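Local coordinates for D-methionine-binding lipoprotein MetQ (Escherichia coli, PDB 4YAH), which binds methionine as the substrate-binding lipoprotein of an ATP-driven D-methionine import system, at residues N108-P113 and G265-G270; Y117-K122 and S190-Q195. All blocks are in the same frame, centred on the assembly; numbering follows the deposited sequence.

Contact 1. Residues N108-P113 and G265-G270; sequences NTFVYP and GGAVKG. With MET (methionine), chain B.
Asn-108 extends the pairing of two antiparallel segments with a side chain instead of its backbone: ND2 donates to Gly-270 O at 2.9 Å. The acceptor lies close to the amide plane of Asn-108, while ND2 stands above the carbonyl plane of Gly-270. CG, anti to the carbonyl carbon (chi1 -62°), places the amide beside the glycine. With an alanine here, Gly-270 O would probably lose this donor and the end of the pairing would be held less firmly. Next to it, Gly-270 N reaches Thr-109 O at 2.8 Å, almost in line with the carbonyl. Val-111 and Val-268 then form a hydrogen-bonded pair, through Val-111 N to Val-268 O (2.8 Å) and Val-268 N to Val-111 O (2.9 Å); their side chains share one face of the sheet, CB to CB 4.0 Å. Phe-110 and Lys-269 lie on the other face. There Ala-267 CB touches both rings, 4.0 Å from Phe-110 CD1 and 3.9 Å from Tyr-112 CE1. Phe-110 CB lies over one face of the Tyr-112 ring, offset toward its rim, and Trp-271 meets the Phe-110 ring edge-to-face. The pairing closes with a water that donates to both Pro-113 O and Gly-266 O. Tyr-112 CD2 approaches the amino N of the bound methionine to 3.8 Å, and the amino acid is hydrogen-bonded by Arg-144, Asn-202, Asn-229 and Thr-204. Strand 268-269 is an outermost strand of one lobe's mixed sheet, paired to strand 103-111, whose continuation brings Tyr-112 to the methionine pocket of a two-lobed periplasmic-binding-protein fold.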
loop_
_atom_site.group_PDB
_atom_site.type_symbol
_atom_site.label_atom_id
_atom_site.label_comp_id
_atom_site.label_asym_id
_atom_site.label_seq_id
_atom_site.Cartn_x
_atom_site.Cartn_y
_atom_site.Cartn_z
ATOM N N ASN A 108 -7.041 10.245 6.143
ATOM C CA ASN A 108 -5.996 9.911 5.175
ATOM C C ASN A 108 -4.622 9.921 5.799
ATOM O O ASN A 108 -4.351 10.712 6.688
ATOM C CB ASN A 108 -5.983 10.905 4.014
ATOM C CG ASN A 108 -7.251 10.906 3.229
ATOM O OD1 ASN A 108 -8.018 9.945 3.244
ATOM N ND2 ASN A 108 -7.475 11.996 2.500
ATOM N N THR A 109 -3.732 9.086 5.277
ATOM C CA THR A 109 -2.338 9.115 5.686
ATOM C C THR A 109 -1.516 9.568 4.478
ATOM O O THR A 109 -1.564 10.756 4.128
ATOM C CB THR A 109 -1.887 7.744 6.259
ATOM O OG1 THR A 109 -2.072 6.710 5.284
ATOM C CG2 THR A 109 -2.703 7.397 7.523
ATOM N N PHE A 110 -0.799 8.649 3.820
ATOM C CA PHE A 110 0.044 9.016 2.677
ATOM C C PHE A 110 -0.353 8.311 1.392
ATOM O O PHE A 110 -0.906 7.209 1.416
ATOM C CB PHE A 110 1.526 8.714 2.959
ATOM C CG PHE A 110 2.042 9.364 4.204
ATOM C CD1 PHE A 110 2.469 10.683 4.189
ATOM C CD2 PHE A 110 2.092 8.660 5.394
ATOM C CE1 PHE A 110 2.936 11.288 5.344
ATOM C CE2 PHE A 110 2.553 9.265 6.562
ATOM C CZ PHE A 110 2.979 10.578 6.529
ATOM N N VAL A 111 -0.061 8.958 0.265
ATOM C CA VAL A 111 -0.007 8.260 -1.016
ATOM C C VAL A 111 1.411 7.691 -1.140
ATOM O O VAL A 111 2.379 8.389 -0.836
ATOM C CB VAL A 111 -0.293 9.176 -2.219
ATOM C CG1 VAL A 111 -0.318 8.366 -3.515
ATOM C CG2 VAL A 111 -1.594 9.946 -2.048
ATOM N N TYR A 112 1.517 6.434 -1.581
ATOM C CA TYR A 112 2.795 5.745 -1.769
ATOM C C TYR A 112 2.895 5.337 -3.230
ATOM O O TYR A 112 2.499 4.229 -3.588
ATOM C CB TYR A 112 2.884 4.518 -0.873
ATOM C CG TYR A 112 2.934 4.794 0.606
ATOM C CD1 TYR A 112 4.057 5.364 1.187
ATOM C CD2 TYR A 112 1.877 4.440 1.424
ATOM C CE1 TYR A 112 4.119 5.586 2.556
ATOM C CE2 TYR A 112 1.929 4.655 2.798
ATOM C CZ TYR A 112 3.054 5.235 3.348
ATOM O OH TYR A 112 3.132 5.451 4.694
ATOM N N PRO A 113 3.372 6.248 -4.095
ATOM C CA PRO A 113 3.351 5.916 -5.524
ATOM C C PRO A 113 4.137 4.634 -5.786
ATOM O O PRO A 113 5.251 4.468 -5.302
ATOM C CB PRO A 113 3.986 7.145 -6.184
ATOM C CG PRO A 113 3.677 8.287 -5.211
ATOM C CD PRO A 113 3.861 7.614 -3.856
ATOM N N GLY A 265 11.230 10.371 -0.097
ATOM C CA GLY A 265 10.361 11.201 -0.924
ATOM C C GLY A 265 9.182 10.468 -1.541
ATOM O O GLY A 265 8.387 11.061 -2.265
ATOM N N GLY A 266 9.042 9.184 -1.233
ATOM C CA GLY A 266 7.993 8.375 -1.825
ATOM C C GLY A 266 6.695 8.348 -1.028
ATOM O O GLY A 266 5.884 7.440 -1.224
ATOM N N ALA A 267 6.509 9.322 -0.133
ATOM C CA ALA A 267 5.283 9.439 0.676
ATOM C C ALA A 267 4.696 10.843 0.526
ATOM O O ALA A 267 5.341 11.836 0.853
ATOM C CB ALA A 267 5.563 9.146 2.107
ATOM N N VAL A 268 3.487 10.912 -0.008
ATOM C CA VAL A 268 2.797 12.178 -0.214
ATOM C C VAL A 268 1.700 12.380 0.827
ATOM O O VAL A 268 0.813 11.548 0.972
ATOM C CB VAL A 268 2.174 12.238 -1.593
ATOM C CG1 VAL A 268 1.493 13.594 -1.825
ATOM C CG2 VAL A 268 3.236 11.952 -2.649
ATOM N N LYS A 269 1.773 13.492 1.541
ATOM C CA LYS A 269 0.791 13.818 2.577
ATOM C C LYS A 269 -0.628 13.852 1.988
ATOM O O LYS A 269 -0.874 14.504 0.960
ATOM C CB LYS A 269 1.164 15.154 3.209
ATOM C CG LYS A 269 0.325 15.554 4.381
ATOM C CD LYS A 269 0.686 16.961 4.849
ATOM C CE LYS A 269 2.128 17.040 5.309
ATOM N NZ LYS A 269 2.460 18.406 5.783
ATOM N N GLY A 270 -1.552 13.128 2.620
ATOM C CA GLY A 270 -2.888 12.960 2.083
ATOM C C GLY A 270 -3.955 13.701 2.861
ATOM O O GLY A 270 -5.103 13.733 2.445
HETATM N N MET B . 0.566 0.851 1.310
HETATM C CA MET B . -0.035 0.172 0.162
HETATM C C MET B . 0.059 1.067 -1.051
HETATM O O MET B . -0.317 2.239 -0.947
HETATM C CB MET B . -1.500 -0.177 0.440
HETATM C CG MET B . -2.152 -1.050 -0.622
HETATM S SD MET B . -3.882 -1.445 -0.287
HETATM C CE MET B . -3.692 -2.649 1.027
HETATM O OXT MET B . 0.482 0.615 -2.134
HETATM O O HOH W 1 6.048 4.955 -2.715
#

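Contact 2. Residues Y117-K122 and S190-Q195; sequences YSKKIK and SLDDAQ
Leu-191 inserts its side chain against the backbone of the 117-122 loop, with CD2 3.6 Å from Tyr-117 O and also touching Ser-118 CA. It is the second residue of a type I turn from Ser-190 to Asp-193, closed by Asp-193 N bonding to Ser-190 O. Leu-191 CB meets the aliphatic part of Lys-119, 3.7 Å from CD, the two side chains crossing at about a right angle. The carbonyl of Leu-191 is tied to the other loop by a water, which donates to Leu-191 O and accepts from Lys-119 N, each at 2.8 Å. At Asp-192 the contact becomes ionic: OD1 receives Lys-119 NZ at 2.7 Å on its syn lone pair. The lysine chain bends at CG-CD (chi3 76°), which brings its ammonium to the carboxylate after the methylenes have passed Leu-191. Asp-193 contributes its backbone, O accepting from Lys-120 NZ at 2.7 Å, the donor tilted from the carbonyl plane. Lys-120 is extended as far as CE and turns about CD-CE (chi4 60°); its ammonium also donates to Ile-196 O, so two backbone carbonyls grip it. Ala-194 O lies 3.4 Å from Lys-120 CE. Finally, Gln-195 N bonds back to Asp-193 OD2 at 3.0 Å, an Asx turn that shapes the chain ahead of strand 196-201. On the facing loop, Ser-118 OG accepts from the backbone N of both Lys-120 and Ile-121, an ST motif, and is also bonded to Ala-197 O. The two loops therefore meet at an end of the sheet that holds the adjacent antiparallel strands 115-117 and 196-201: one leaves strand 115-117, the other joins helix 187-190 to strand 196-201, and the Leu-191 side chain also packs on Ala-199 and Ile-201 of that strand.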
loop_
_atom_site.group_PDB
_atom_site.type_symbol
_atom_site.label_atom_id
_atom_site.label_comp_id
_atom_site.label_asym_id
_atom_site.label_seq_id
_atom_site.Cartn_x
_atom_site.Cartn_y
_atom_site.Cartn_z
ATOM N N TYR A 117 10.349 -2.709 -10.165
ATOM C CA TYR A 117 11.714 -2.982 -9.722
ATOM C C TYR A 117 12.253 -4.209 -10.409
ATOM O O TYR A 117 11.490 -5.055 -10.856
ATOM C CB TYR A 117 11.789 -3.219 -8.208
ATOM C CG TYR A 117 11.242 -2.115 -7.337
ATOM C CD1 TYR A 117 12.059 -1.099 -6.871
ATOM C CD2 TYR A 117 9.897 -2.094 -6.965
ATOM C CE1 TYR A 117 11.559 -0.087 -6.055
ATOM C CE2 TYR A 117 9.384 -1.093 -6.153
ATOM C CZ TYR A 117 10.214 -0.091 -5.701
ATOM O OH TYR A 117 9.731 0.913 -4.889
ATOM N N SER A 118 13.580 -4.322 -10.462
ATOM C CA SER A 118 14.203 -5.508 -11.013
ATOM C C SER A 118 15.600 -5.717 -10.451
ATOM O O SER A 118 16.294 -4.747 -10.152
ATOM C CB SER A 118 14.293 -5.407 -12.529
ATOM O OG SER A 118 14.938 -6.555 -13.022
ATOM N N LYS A 119 15.999 -6.976 -10.300
ATOM C CA LYS A 119 17.394 -7.300 -9.987
ATOM C C LYS A 119 18.098 -7.889 -11.220
ATOM O O LYS A 119 19.257 -8.317 -11.140
ATOM C CB LYS A 119 17.458 -8.246 -8.781
ATOM C CG LYS A 119 16.994 -7.566 -7.502
ATOM C CD LYS A 119 17.004 -8.486 -6.276
ATOM C CE LYS A 119 18.405 -8.703 -5.770
ATOM N NZ LYS A 119 18.349 -9.441 -4.484
ATOM N N LYS A 120 17.417 -7.878 -12.365
ATOM C CA LYS A 120 17.975 -8.420 -13.619
ATOM C C LYS A 120 18.231 -7.375 -14.703
ATOM O O LYS A 120 19.140 -7.561 -15.522
ATOM C CB LYS A 120 17.060 -9.500 -14.181
ATOM C CG LYS A 120 16.978 -10.701 -13.233
ATOM C CD LYS A 120 16.069 -11.785 -13.751
ATOM C CE LYS A 120 16.005 -12.953 -12.800
ATOM N NZ LYS A 120 15.501 -12.524 -11.472
ATOM N N ILE A 121 17.442 -6.303 -14.711
ATOM C CA ILE A 121 17.538 -5.235 -15.708
ATOM C C ILE A 121 17.498 -3.859 -15.048
ATOM O O ILE A 121 17.024 -3.712 -13.916
ATOM C CB ILE A 121 16.408 -5.331 -16.760
ATOM C CG1 ILE A 121 15.021 -5.037 -16.155
ATOM C CG2 ILE A 121 16.430 -6.692 -17.419
ATOM C CD1 ILE A 121 13.888 -5.015 -17.166
ATOM N N LYS A 122 18.000 -2.857 -15.767
ATOM C CA LYS A 122 18.024 -1.482 -15.284
ATOM C C LYS A 122 17.073 -0.602 -16.087
ATOM O O LYS A 122 16.794 0.524 -15.704
ATOM C CB LYS A 122 19.439 -0.909 -15.357
ATOM C CG LYS A 122 20.311 -1.190 -14.129
ATOM C CD LYS A 122 21.557 -1.998 -14.466
ATOM C CE LYS A 122 22.435 -1.326 -15.522
ATOM N NZ LYS A 122 23.772 -1.984 -15.659
ATOM N N SER A 190 10.266 -12.256 -4.833
ATOM C CA SER A 190 10.043 -12.689 -6.224
ATOM C C SER A 190 11.155 -12.178 -7.151
ATOM O O SER A 190 11.439 -12.766 -8.210
ATOM C CB SER A 190 8.662 -12.223 -6.736
ATOM O OG SER A 190 8.683 -10.879 -7.190
ATOM N N LEU A 191 11.798 -11.090 -6.748
ATOM C CA LEU A 191 12.861 -10.483 -7.556
ATOM C C LEU A 191 14.033 -11.417 -7.798
ATOM O O LEU A 191 14.739 -11.278 -8.797
ATOM C CB LEU A 191 13.397 -9.227 -6.886
ATOM C CG LEU A 191 12.454 -8.029 -6.828
ATOM C CD1 LEU A 191 13.028 -6.972 -5.930
ATOM C CD2 LEU A 191 12.197 -7.467 -8.244
ATOM N N ASP A 192 14.268 -12.339 -6.866
ATOM C CA ASP A 192 15.375 -13.280 -6.976
ATOM C C ASP A 192 15.007 -14.535 -7.764
ATOM O O ASP A 192 15.875 -15.353 -8.055
ATOM C CB ASP A 192 15.856 -13.708 -5.574
ATOM C CG ASP A 192 16.409 -12.548 -4.743
ATOM O OD1 ASP A 192 17.261 -11.792 -5.267
ATOM O OD2 ASP A 192 16.012 -12.410 -3.541
ATOM N N ASP A 193 13.727 -14.720 -8.078
ATOM C CA ASP A 193 13.305 -15.887 -8.847
ATOM C C ASP A 193 13.965 -15.838 -10.227
ATOM O O ASP A 193 14.063 -14.767 -10.839
ATOM C CB ASP A 193 11.786 -15.940 -8.986
ATOM C CG ASP A 193 11.307 -17.189 -9.720
ATOM O OD1 ASP A 193 10.959 -18.183 -9.048
ATOM O OD2 ASP A 193 11.275 -17.180 -10.971
ATOM N N ALA A 194 14.392 -16.998 -10.721
ATOM C CA ALA A 194 15.214 -17.043 -11.922
ATOM C C ALA A 194 14.507 -16.485 -13.139
ATOM O O ALA A 194 15.165 -16.009 -14.062
ATOM C CB ALA A 194 15.670 -18.475 -12.190
ATOM N N GLN A 195 13.182 -16.535 -13.163
ATOM C CA GLN A 195 12.438 -16.073 -14.337
ATOM C C GLN A 195 11.761 -14.693 -14.181
ATOM O O GLN A 195 11.236 -14.160 -15.156
ATOM C CB GLN A 195 11.385 -17.115 -14.715
ATOM C CG GLN A 195 11.976 -18.461 -15.143
ATOM C CD GLN A 195 12.974 -18.353 -16.299
ATOM O OE1 GLN A 195 12.837 -17.510 -17.187
ATOM N NE2 GLN A 195 13.994 -19.207 -16.277
HETATM O O HOH W 2 14.404 -9.277 -10.724
#

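In the fold
The two contacts lie about 26 Å apart, centre to centre, and belong to different sheets. Contact 1 joins strands 103-111 and 268-269 of the six-stranded mixed sheet, beside the methionine site; contact 2 lies at an end of the five-stranded sheet, about 21 Å from the centre of the chain. Along the sequence, 108-113 is followed closely by 117-122, then 190-195, and 265-270 comes last, so contact 2 is nested within the loop closed by contact 1. The short link between strands 103-111 and 115-117 passes from one sheet to the other, and the return of the C-terminal segment to the first sheet is consistent with the two-lobed fold of periplasmic binding proteins.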